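Serine-tRNA ligase (Naegleria fowleri, PDB 6BLJ) probably charges tRNA(Ser) with serine by ATP-dependent activation of the amino acid to an adenylate, as in other seryl-tRNA synthetases. Local coordinates at residues A[226-231]-A[450-455]; A[230-235]-A[444-449]; A[365-370]-A[469-474]. One frame throughout, in Å; residues are numbered along the deposited sequence.

Overall arrangement
From the N terminus, helix 220-238 comes first and supplies the starting segments of interactions 1 and 2, which share N230 and Y231. Interaction 2 joins 230-235 to 444-449 and so closes the smaller of two loops. It lies within the larger one, closed when 226-231 meets 450-455 just past the strand-to-helix turn at 447-448. Interaction 3 starts inside both loops, at the end of helix 348-366, and finishes beyond them at 469-474, so it crosses both. The centres lie 7 to 11 Å apart. Together the contacts tie the subunit-interface helix 220-238 and helix 348-366 to strand 436-447 and helix 448-458, which carry AMP-pocket residues, and to the loop between strands 464-466 and 480-482.

Interaction 1 of 3, residues A[226-231]-A[450-455]; sequences LALQNY and RTLCCI. With AMP (adenosine monophosphate), chain D.
A first torsion of -92° and an extended second one (chi2 174°) carry the CD1 methyl of L228 out to the helix containing T451, while T451 keeps CG2 anti to its own N to meet it. L228 CD1 packs 3.8 Å from T451 CG2 and also meets L452 CD2 and I455 CD1; one methyl thus touches three over one turn of helix 448-458. The L228 and L452 side chains run alongside each other in opposing senses. The axes remain 11.3 Å apart at a crossing angle of 111°, so the branched ends bridge the gap without any polar bond. T451 OG1 is occupied elsewhere, hydrogen-bonded to T446 OG1 and A447 O. On the same helix R450 bends at chi3 and has AMP C2' over one face of its guanidinium, offset toward the rim, with NH1 nearest at 3.6 Å. E406 forms a salt bridge with NH1, the backbone O of F328 accepts from NE, and its ring adds a cation-pi contact. N230 OD1 is hydrogen-bonded to N230 ND2 of the second subunit, and L226 packs on its I233, consistent with the motif 1 interface helix of class II synthetases; R450 fits the motif 3 arginine of their ATP site.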
loop_
_atom_site.group_PDB
_atom_site.type_symbol
_atom_site.label_atom_id
_atom_site.label_comp_id
_atom_site.label_asym_id
_atom_site.label_seq_id
_atom_site.Cartn_x
_atom_site.Cartn_y
_atom_site.Cartn_z
ATOM N N LEU A 226 -17.452 27.581 4.071
ATOM C CA LEU A 226 -18.108 27.525 5.371
ATOM C C LEU A 226 -19.609 27.720 5.253
ATOM O O LEU A 226 -20.373 27.064 5.966
ATOM C CB LEU A 226 -17.541 28.582 6.314
ATOM C CG LEU A 226 -16.411 28.188 7.245
ATOM C CD1 LEU A 226 -16.195 29.329 8.200
ATOM C CD2 LEU A 226 -16.836 26.946 8.010
ATOM N N ALA A 227 -20.046 28.664 4.411
ATOM C CA ALA A 227 -21.478 28.910 4.277
ATOM C C ALA A 227 -22.210 27.636 3.855
ATOM O O ALA A 227 -23.283 27.326 4.384
ATOM C CB ALA A 227 -21.723 30.053 3.284
ATOM N N LEU A 228 -21.627 26.872 2.918
ATOM C CA LEU A 228 -22.245 25.626 2.473
ATOM C C LEU A 228 -22.370 24.631 3.616
ATOM O O LEU A 228 -23.394 23.951 3.747
ATOM C CB LEU A 228 -21.433 25.009 1.334
ATOM C CG LEU A 228 -21.750 25.324 -0.127
ATOM C CD1 LEU A 228 -20.681 24.681 -1.018
ATOM C CD2 LEU A 228 -23.142 24.818 -0.511
ATOM N N GLN A 229 -21.314 24.502 4.426
ATOM C CA GLN A 229 -21.350 23.596 5.565
ATOM C C GLN A 229 -22.400 24.039 6.573
ATOM O O GLN A 229 -23.175 23.224 7.079
ATOM C CB GLN A 229 -19.976 23.533 6.231
ATOM C CG GLN A 229 -18.910 22.836 5.417
ATOM C CD GLN A 229 -17.538 23.125 5.967
ATOM O OE1 GLN A 229 -16.645 23.577 5.249
ATOM N NE2 GLN A 229 -17.376 22.921 7.265
ATOM N N ASN A 230 -22.405 25.336 6.905
ATOM C CA ASN A 230 -23.336 25.864 7.898
ATOM C C ASN A 230 -24.785 25.695 7.442
ATOM O O ASN A 230 -25.663 25.312 8.231
ATOM C CB ASN A 230 -23.009 27.338 8.137
ATOM C CG ASN A 230 -23.479 27.845 9.488
ATOM O OD1 ASN A 230 -22.817 28.664 10.116
ATOM N ND2 ASN A 230 -24.636 27.369 9.935
ATOM N N TYR A 231 -25.056 26.016 6.177
ATOM C CA TYR A 231 -26.399 25.873 5.631
ATOM C C TYR A 231 -26.811 24.405 5.575
ATOM O O TYR A 231 -27.929 24.052 5.967
ATOM C CB TYR A 231 -26.459 26.517 4.238
ATOM C CG TYR A 231 -27.732 26.227 3.460
ATOM C CD1 TYR A 231 -28.976 26.428 4.042
ATOM C CD2 TYR A 231 -27.686 25.756 2.148
ATOM C CE1 TYR A 231 -30.152 26.160 3.346
ATOM C CE2 TYR A 231 -28.865 25.488 1.434
ATOM C CZ TYR A 231 -30.095 25.697 2.051
ATOM O OH TYR A 231 -31.269 25.436 1.383
ATOM N N ARG A 450 -16.275 20.140 -4.531
ATOM C CA ARG A 450 -16.906 19.882 -5.827
ATOM C C ARG A 450 -18.202 20.686 -6.002
ATOM O O ARG A 450 -18.537 21.086 -7.126
ATOM C CB ARG A 450 -17.172 18.383 -6.005
ATOM C CG ARG A 450 -17.649 17.972 -7.416
ATOM C CD ARG A 450 -17.775 16.459 -7.565
ATOM N NE ARG A 450 -16.473 15.794 -7.454
ATOM C CZ ARG A 450 -16.275 14.504 -7.703
ATOM N NH1 ARG A 450 -17.300 13.740 -8.100
ATOM N NH2 ARG A 450 -15.051 13.990 -7.598
ATOM N N THR A 451 -18.978 20.886 -4.927
ATOM C CA THR A 451 -20.156 21.749 -5.031
ATOM C C THR A 451 -19.751 23.194 -5.328
ATOM O O THR A 451 -20.419 23.877 -6.114
ATOM C CB THR A 451 -21.015 21.647 -3.756
ATOM O OG1 THR A 451 -21.514 20.309 -3.615
ATOM C CG2 THR A 451 -22.214 22.605 -3.779
ATOM N N LEU A 452 -18.631 23.666 -4.751
ATOM C CA LEU A 452 -18.116 25.001 -5.088
ATOM C C LEU A 452 -17.734 25.104 -6.563
ATOM O O LEU A 452 -17.991 26.130 -7.201
ATOM C CB LEU A 452 -16.891 25.369 -4.236
ATOM C CG LEU A 452 -17.003 25.748 -2.750
ATOM C CD1 LEU A 452 -15.601 26.020 -2.193
ATOM C CD2 LEU A 452 -17.933 26.966 -2.529
ATOM N N CYS A 453 -17.091 24.070 -7.117
ATOM C CA CYS A 453 -16.839 24.048 -8.564
ATOM C C CYS A 453 -18.131 24.217 -9.364
ATOM O O CYS A 453 -18.168 24.932 -10.371
ATOM C CB CYS A 453 -16.171 22.733 -8.956
ATOM S SG CYS A 453 -14.503 22.543 -8.289
ATOM N N CYS A 454 -19.178 23.494 -8.970
ATOM C CA CYS A 454 -20.445 23.557 -9.690
ATOM C C CYS A 454 -21.104 24.920 -9.531
ATOM O O CYS A 454 -21.675 25.457 -10.486
ATOM C CB CYS A 454 -21.367 22.446 -9.192
ATOM S SG CYS A 454 -22.843 22.206 -10.202
ATOM N N ILE A 455 -21.050 25.493 -8.325
ATOM C CA ILE A 455 -21.647 26.809 -8.109
ATOM C C ILE A 455 -20.958 27.857 -8.971
ATOM O O ILE A 455 -21.615 28.638 -9.664
ATOM C CB ILE A 455 -21.594 27.191 -6.621
ATOM C CG1 ILE A 455 -22.580 26.341 -5.813
ATOM C CG2 ILE A 455 -21.865 28.704 -6.435
ATOM C CD1 ILE A 455 -22.480 26.570 -4.304
HETATM P P AMP D . -18.615 8.552 -2.764
HETATM O O1P AMP D . -17.487 7.994 -3.634
HETATM O O2P AMP D . -18.555 8.355 -1.300
HETATM O O3P AMP D . -19.942 8.104 -3.359
HETATM O "O5'" AMP D . -18.569 10.128 -2.990
HETATM C "C5'" AMP D . -19.570 10.982 -2.453
HETATM C "C4'" AMP D . -19.421 12.387 -2.998
HETATM O "O4'" AMP D . -18.223 13.000 -2.455
HETATM C "C3'" AMP D . -19.242 12.484 -4.497
HETATM O "O3'" AMP D . -20.472 12.439 -5.196
HETATM C "C2'" AMP D . -18.497 13.796 -4.669
HETATM O "O2'" AMP D . -19.401 14.884 -4.576
HETATM C "C1'" AMP D . -17.602 13.803 -3.433
HETATM N N9 AMP D . -16.242 13.270 -3.694
HETATM C C8 AMP D . -15.893 11.948 -3.799
HETATM N N7 AMP D . -14.614 11.750 -4.029
HETATM C C5 AMP D . -14.085 13.030 -4.076
HETATM C C6 AMP D . -12.776 13.510 -4.287
HETATM N N6 AMP D . -11.702 12.718 -4.449
HETATM N N1 AMP D . -12.594 14.847 -4.308
HETATM C C2 AMP D . -13.649 15.645 -4.099
HETATM N N3 AMP D . -14.921 15.310 -3.863
HETATM C C4 AMP D . -15.079 13.980 -3.873
#

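Interaction 2 of 3, residues A[230-235]-A[444-449]. With AMP (adenosine monophosphate), chain D.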
loop_
_atom_site.group_PDB
_atom_site.type_symbol
_atom_site.label_atom_id
_atom_site.label_comp_id
_atom_site.label_asym_id
_atom_site.label_seq_id
_atom_site.Cartn_x
_atom_site.Cartn_y
_atom_site.Cartn_z
ATOM N N ASN A 230 -22.405 25.336 6.905
ATOM C CA ASN A 230 -23.336 25.864 7.898
ATOM C C ASN A 230 -24.785 25.695 7.442
ATOM O O ASN A 230 -25.663 25.312 8.231
ATOM C CB ASN A 230 -23.009 27.338 8.137
ATOM C CG ASN A 230 -23.479 27.845 9.488
ATOM O OD1 ASN A 230 -22.817 28.664 10.116
ATOM N ND2 ASN A 230 -24.636 27.369 9.935
ATOM N N TYR A 231 -25.056 26.016 6.177
ATOM C CA TYR A 231 -26.399 25.873 5.631
ATOM C C TYR A 231 -26.811 24.405 5.575
ATOM O O TYR A 231 -27.929 24.052 5.967
ATOM C CB TYR A 231 -26.459 26.517 4.238
ATOM C CG TYR A 231 -27.732 26.227 3.460
ATOM C CD1 TYR A 231 -28.976 26.428 4.042
ATOM C CD2 TYR A 231 -27.686 25.756 2.148
ATOM C CE1 TYR A 231 -30.152 26.160 3.346
ATOM C CE2 TYR A 231 -28.865 25.488 1.434
ATOM C CZ TYR A 231 -30.095 25.697 2.051
ATOM O OH TYR A 231 -31.269 25.436 1.383
ATOM N N ALA A 232 -25.910 23.535 5.117
ATOM C CA ALA A 232 -26.231 22.112 5.021
ATOM C C ALA A 232 -26.631 21.544 6.373
ATOM O O ALA A 232 -27.617 20.803 6.484
ATOM C CB ALA A 232 -25.034 21.344 4.460
ATOM N N ILE A 233 -25.878 21.883 7.417
ATOM C CA ILE A 233 -26.192 21.371 8.750
ATOM C C ILE A 233 -27.525 21.932 9.246
ATOM O O ILE A 233 -28.347 21.202 9.816
ATOM C CB ILE A 233 -25.019 21.676 9.704
ATOM C CG1 ILE A 233 -23.849 20.745 9.351
ATOM C CG2 ILE A 233 -25.417 21.506 11.156
ATOM C CD1 ILE A 233 -22.526 21.259 9.758
ATOM N N ASP A 234 -27.769 23.230 9.036
ATOM C CA ASP A 234 -29.073 23.795 9.398
ATOM C C ASP A 234 -30.192 23.108 8.626
ATOM O O ASP A 234 -31.224 22.736 9.196
ATOM C CB ASP A 234 -29.097 25.296 9.127
ATOM C CG ASP A 234 -28.341 26.077 10.158
ATOM O OD1 ASP A 234 -27.946 25.465 11.176
ATOM O OD2 ASP A 234 -28.172 27.302 9.962
ATOM N N PHE A 235 -29.986 22.930 7.319
ATOM C CA PHE A 235 -30.961 22.284 6.444
ATOM C C PHE A 235 -31.354 20.905 6.975
ATOM O O PHE A 235 -32.541 20.595 7.126
ATOM C CB PHE A 235 -30.333 22.199 5.050
ATOM C CG PHE A 235 -31.215 21.611 3.977
ATOM C CD1 PHE A 235 -32.102 22.406 3.275
ATOM C CD2 PHE A 235 -31.090 20.280 3.619
ATOM C CE1 PHE A 235 -32.874 21.876 2.258
ATOM C CE2 PHE A 235 -31.869 19.745 2.608
ATOM C CZ PHE A 235 -32.753 20.551 1.924
ATOM N N THR A 444 -24.767 11.395 0.449
ATOM C CA THR A 444 -24.206 12.735 0.431
ATOM C C THR A 444 -25.308 13.777 0.551
ATOM O O THR A 444 -26.367 13.648 -0.062
ATOM C CB THR A 444 -23.476 13.009 -0.882
ATOM O OG1 THR A 444 -22.774 11.840 -1.320
ATOM C CG2 THR A 444 -22.536 14.222 -0.721
ATOM N N LEU A 445 -25.064 14.813 1.349
ATOM C CA LEU A 445 -25.767 16.067 1.123
ATOM C C LEU A 445 -24.905 16.982 0.263
ATOM O O LEU A 445 -25.284 17.305 -0.866
ATOM C CB LEU A 445 -26.157 16.780 2.430
ATOM C CG LEU A 445 -27.188 17.898 2.176
ATOM C CD1 LEU A 445 -28.565 17.306 1.805
ATOM C CD2 LEU A 445 -27.348 18.844 3.337
ATOM N N THR A 446 -23.730 17.376 0.759
ATOM C CA THR A 446 -22.830 18.167 -0.070
ATOM C C THR A 446 -21.377 17.905 0.309
ATOM O O THR A 446 -20.997 17.981 1.482
ATOM C CB THR A 446 -23.170 19.672 0.022
ATOM O OG1 THR A 446 -22.254 20.431 -0.773
ATOM C CG2 THR A 446 -23.116 20.200 1.463
ATOM N N ALA A 447 -20.574 17.588 -0.704
ATOM C CA ALA A 447 -19.124 17.630 -0.616
ATOM C C ALA A 447 -18.689 18.986 -1.169
ATOM O O ALA A 447 -18.943 19.286 -2.341
ATOM C CB ALA A 447 -18.511 16.471 -1.405
ATOM N N THR A 448 -18.080 19.823 -0.323
ATOM C CA THR A 448 -18.152 21.250 -0.628
ATOM C C THR A 448 -17.186 21.688 -1.728
ATOM O O THR A 448 -17.537 22.584 -2.497
ATOM C CB THR A 448 -17.963 22.089 0.648
ATOM O OG1 THR A 448 -16.683 21.808 1.239
ATOM C CG2 THR A 448 -19.087 21.783 1.661
ATOM N N SER A 449 -15.994 21.083 -1.860
ATOM C CA SER A 449 -15.083 21.555 -2.911
ATOM C C SER A 449 -15.664 21.309 -4.307
ATOM O O SER A 449 -15.608 22.194 -5.173
ATOM C CB SER A 449 -13.689 20.926 -2.752
ATOM O OG SER A 449 -13.585 19.596 -3.259
HETATM P P AMP D . -18.615 8.552 -2.764
HETATM O O1P AMP D . -17.487 7.994 -3.634
HETATM O O2P AMP D . -18.555 8.355 -1.300
HETATM O O3P AMP D . -19.942 8.104 -3.359
HETATM O "O5'" AMP D . -18.569 10.128 -2.990
HETATM C "C5'" AMP D . -19.570 10.982 -2.453
HETATM C "C4'" AMP D . -19.421 12.387 -2.998
HETATM O "O4'" AMP D . -18.223 13.000 -2.455
HETATM C "C3'" AMP D . -19.242 12.484 -4.497
HETATM O "O3'" AMP D . -20.472 12.439 -5.196
HETATM C "C2'" AMP D . -18.497 13.796 -4.669
HETATM O "O2'" AMP D . -19.401 14.884 -4.576
HETATM C "C1'" AMP D . -17.602 13.803 -3.433
HETATM N N9 AMP D . -16.242 13.270 -3.694
HETATM C C8 AMP D . -15.893 11.948 -3.799
HETATM N N7 AMP D . -14.614 11.750 -4.029
HETATM C C5 AMP D . -14.085 13.030 -4.076
HETATM C C6 AMP D . -12.776 13.510 -4.287
HETATM N N6 AMP D . -11.702 12.718 -4.449
HETATM N N1 AMP D . -12.594 14.847 -4.308
HETATM C C2 AMP D . -13.649 15.645 -4.099
HETATM N N3 AMP D . -14.921 15.310 -3.863
HETATM C C4 AMP D . -15.079 13.980 -3.873
#
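The methyl of A232 sits against two consecutive side chains, with its CB 3.6 Å from L445 CD2 and 3.7 Å from T446 CG2. One turn further along helix 220-238, F235 reaches the same leucine: its CD2 lies 4.0 Å from L445 CD2, the methyl approaching the ring obliquely. L445 gets there with CG anti to its backbone N (chi1 -166°), which lets CD2 meet both A232 CB and the F235 ring while CD1 comes near F235 CE2. Two neighbouring residues of a regular strand would point to opposite sides; here L445 and T446 both face I336 in a classic beta bulge, and both CB atoms therefore point at helix 220-238. T446 turns CG2 to A232, with OG1 anti to the backbone N (chi1 179°) and engaged by T451.

A second shell holds these groups. F363 of helix 348-366 meets the F235 ring edge-to-face and packs on L445 and T446, while Y364 OH is hydrogen-bonded to L445 O. The residues flanking the bulge serve the ligand: A447 CB lies 3.5 Å from AMP C1', and T444 OG1 is 3.5 Å from AMP C5' while hydrogen-bonded to S409 N. A447 is also the N-cap of helix 448-458. The chemistry is thus divided: purely apolar packing sets the strand against the helix, and T444 and A447 line the ribose side of the AMP pocket, touching it by van der Waals contact.

Interaction 3 of 3, residues A[365-370]-A[469-474]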
loop_
_atom_site.group_PDB
_atom_site.type_symbol
_atom_site.label_atom_id
_atom_site.label_comp_id
_atom_site.label_asym_id
_atom_site.label_seq_id
_atom_site.Cartn_x
_atom_site.Cartn_y
_atom_site.Cartn_z
ATOM N N GLN A 365 -31.944 22.014 -5.474
ATOM C CA GLN A 365 -32.932 22.969 -5.966
ATOM C C GLN A 365 -32.819 24.294 -5.216
ATOM O O GLN A 365 -32.909 25.361 -5.827
ATOM C CB GLN A 365 -34.351 22.413 -5.847
ATOM C CG GLN A 365 -34.658 21.252 -6.776
ATOM C CD GLN A 365 -35.928 20.536 -6.353
ATOM O OE1 GLN A 365 -36.793 21.137 -5.731
ATOM N NE2 GLN A 365 -36.033 19.248 -6.668
ATOM N N SER A 366 -32.627 24.253 -3.892
ATOM C CA SER A 366 -32.539 25.513 -3.155
ATOM C C SER A 366 -31.311 26.312 -3.582
ATOM O O SER A 366 -31.307 27.540 -3.476
ATOM C CB SER A 366 -32.513 25.282 -1.639
ATOM O OG SER A 366 -31.233 24.838 -1.192
ATOM N N LEU A 367 -30.261 25.639 -4.059
ATOM C CA LEU A 367 -29.066 26.312 -4.552
ATOM C C LEU A 367 -29.176 26.739 -6.012
ATOM O O LEU A 367 -28.259 27.395 -6.512
ATOM C CB LEU A 367 -27.833 25.402 -4.387
ATOM C CG LEU A 367 -27.375 25.193 -2.939
ATOM C CD1 LEU A 367 -26.394 24.057 -2.878
ATOM C CD2 LEU A 367 -26.730 26.478 -2.397
ATOM N N GLY A 368 -30.270 26.410 -6.693
ATOM C CA GLY A 368 -30.363 26.674 -8.119
ATOM C C GLY A 368 -29.382 25.879 -8.961
ATOM O O GLY A 368 -28.929 26.362 -9.999
ATOM N N ILE A 369 -29.059 24.659 -8.559
ATOM C CA ILE A 369 -28.110 23.814 -9.279
ATOM C C ILE A 369 -28.904 22.811 -10.112
ATOM O O ILE A 369 -29.607 21.969 -9.531
ATOM C CB ILE A 369 -27.164 23.088 -8.311
ATOM C CG1 ILE A 369 -26.274 24.078 -7.551
ATOM C CG2 ILE A 369 -26.304 22.087 -9.059
ATOM C CD1 ILE A 369 -25.361 24.882 -8.441
ATOM N N PRO A 370 -28.811 22.837 -11.445
ATOM C CA PRO A 370 -29.514 21.824 -12.243
ATOM C C PRO A 370 -28.833 20.480 -12.080
ATOM O O PRO A 370 -27.623 20.409 -11.837
ATOM C CB PRO A 370 -29.378 22.340 -13.688
ATOM C CG PRO A 370 -28.735 23.681 -13.596
ATOM C CD PRO A 370 -27.968 23.686 -12.299
ATOM N N GLU A 469 -28.597 32.816 -3.855
ATOM C CA GLU A 469 -29.419 33.590 -2.927
ATOM C C GLU A 469 -29.425 32.963 -1.536
ATOM O O GLU A 469 -29.203 33.649 -0.535
ATOM C CB GLU A 469 -30.840 33.711 -3.462
ATOM C CG GLU A 469 -31.613 34.832 -2.825
ATOM C CD GLU A 469 -32.994 34.970 -3.406
ATOM O OE1 GLU A 469 -33.115 35.479 -4.543
ATOM O OE2 GLU A 469 -33.956 34.542 -2.732
ATOM N N VAL A 470 -29.633 31.644 -1.460
ATOM C CA VAL A 470 -29.787 30.997 -0.159
ATOM C C VAL A 470 -28.501 31.034 0.662
ATOM O O VAL A 470 -28.558 30.895 1.889
ATOM C CB VAL A 470 -30.294 29.551 -0.333
ATOM C CG1 VAL A 470 -29.166 28.631 -0.772
ATOM C CG2 VAL A 470 -30.937 29.038 0.948
ATOM N N LEU A 471 -27.332 31.213 0.035
ATOM C CA LEU A 471 -26.077 31.280 0.786
ATOM C C LEU A 471 -25.717 32.695 1.234
ATOM O O LEU A 471 -24.803 32.851 2.055
ATOM C CB LEU A 471 -24.895 30.694 -0.027
ATOM C CG LEU A 471 -24.843 29.199 -0.355
ATOM C CD1 LEU A 471 -23.585 28.797 -1.166
ATOM C CD2 LEU A 471 -24.930 28.362 0.924
ATOM N N GLN A 472 -26.382 33.725 0.705
ATOM C CA GLN A 472 -25.978 35.096 1.019
ATOM C C GLN A 472 -26.027 35.405 2.515
ATOM O O GLN A 472 -25.038 35.948 3.038
ATOM C CB GLN A 472 -26.814 36.073 0.182
ATOM C CG GLN A 472 -26.547 35.926 -1.324
ATOM C CD GLN A 472 -27.392 36.846 -2.205
ATOM O OE1 GLN A 472 -28.078 37.734 -1.718
ATOM N NE2 GLN A 472 -27.357 36.610 -3.514
ATOM N N PRO A 473 -27.086 35.064 3.267
ATOM C CA PRO A 473 -27.050 35.329 4.718
ATOM C C PRO A 473 -25.942 34.594 5.449
ATOM O O PRO A 473 -25.458 35.084 6.475
ATOM C CB PRO A 473 -28.437 34.873 5.199
ATOM C CG PRO A 473 -29.292 34.901 3.992
ATOM C CD PRO A 473 -28.402 34.548 2.842
ATOM N N TYR A 474 -25.517 33.435 4.956
ATOM C CA TYR A 474 -24.444 32.687 5.592
ATOM C C TYR A 474 -23.067 33.257 5.288
ATOM O O TYR A 474 -22.069 32.744 5.806
ATOM C CB TYR A 474 -24.507 31.224 5.154
ATOM C CG TYR A 474 -25.704 30.464 5.687
ATOM C CD1 TYR A 474 -25.651 29.839 6.920
ATOM C CD2 TYR A 474 -26.883 30.370 4.952
ATOM C CE1 TYR A 474 -26.741 29.139 7.414
ATOM C CE2 TYR A 474 -27.975 29.666 5.438
ATOM C CZ TYR A 474 -27.890 29.048 6.671
ATOM O OH TYR A 474 -28.956 28.347 7.185
HETATM O O HOH W 1 -29.949 29.940 -3.764
#
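Apolar contacts centre on CD2 of L367, which lies 3.6 Å from V470 CG1 and 3.9 Å from L471 CG. This single methyl touches two successive residues of the 3-10 turn at 469-471. The L367 and V470 side chains cross at about a right angle, whereas L367 meets L471 at a slant. V470 holds CG1 between its backbone N and carbonyl carbon (chi1 77°), and this methyl also rests 3.6 Å from S366 O.

The polar link between the segments runs through one ordered water. It donates to S366 O at 2.8 Å and accepts from V470 N at 2.9 Å, joining a carbonyl near the end of helix 348-366 to an amide of the loop.

Backbone bonds shape both partners. The helix finishes in a Schellman motif with G368 at positive phi, and G368 N returns to Q365 O at 3.0 Å. In the loop, Q472 N bonds to E469 O at 3.1 Å, closing the turn that carries V470 and L471.

Helix 220-238 borders the contact: Y231 packs on V470 and its OH bonds to S366 OG, which is also bonded to F363 O, while Y474 OH reaches D234 OD2. Helix 448-458 covers another part, I455 touching L471 and I369. Beyond G368, I369 and P370 pack on strand 387-394, so the contact joins the loop between strands 464-466 and 480-482 to the place where helix 348-366 gives way to strand 371-375.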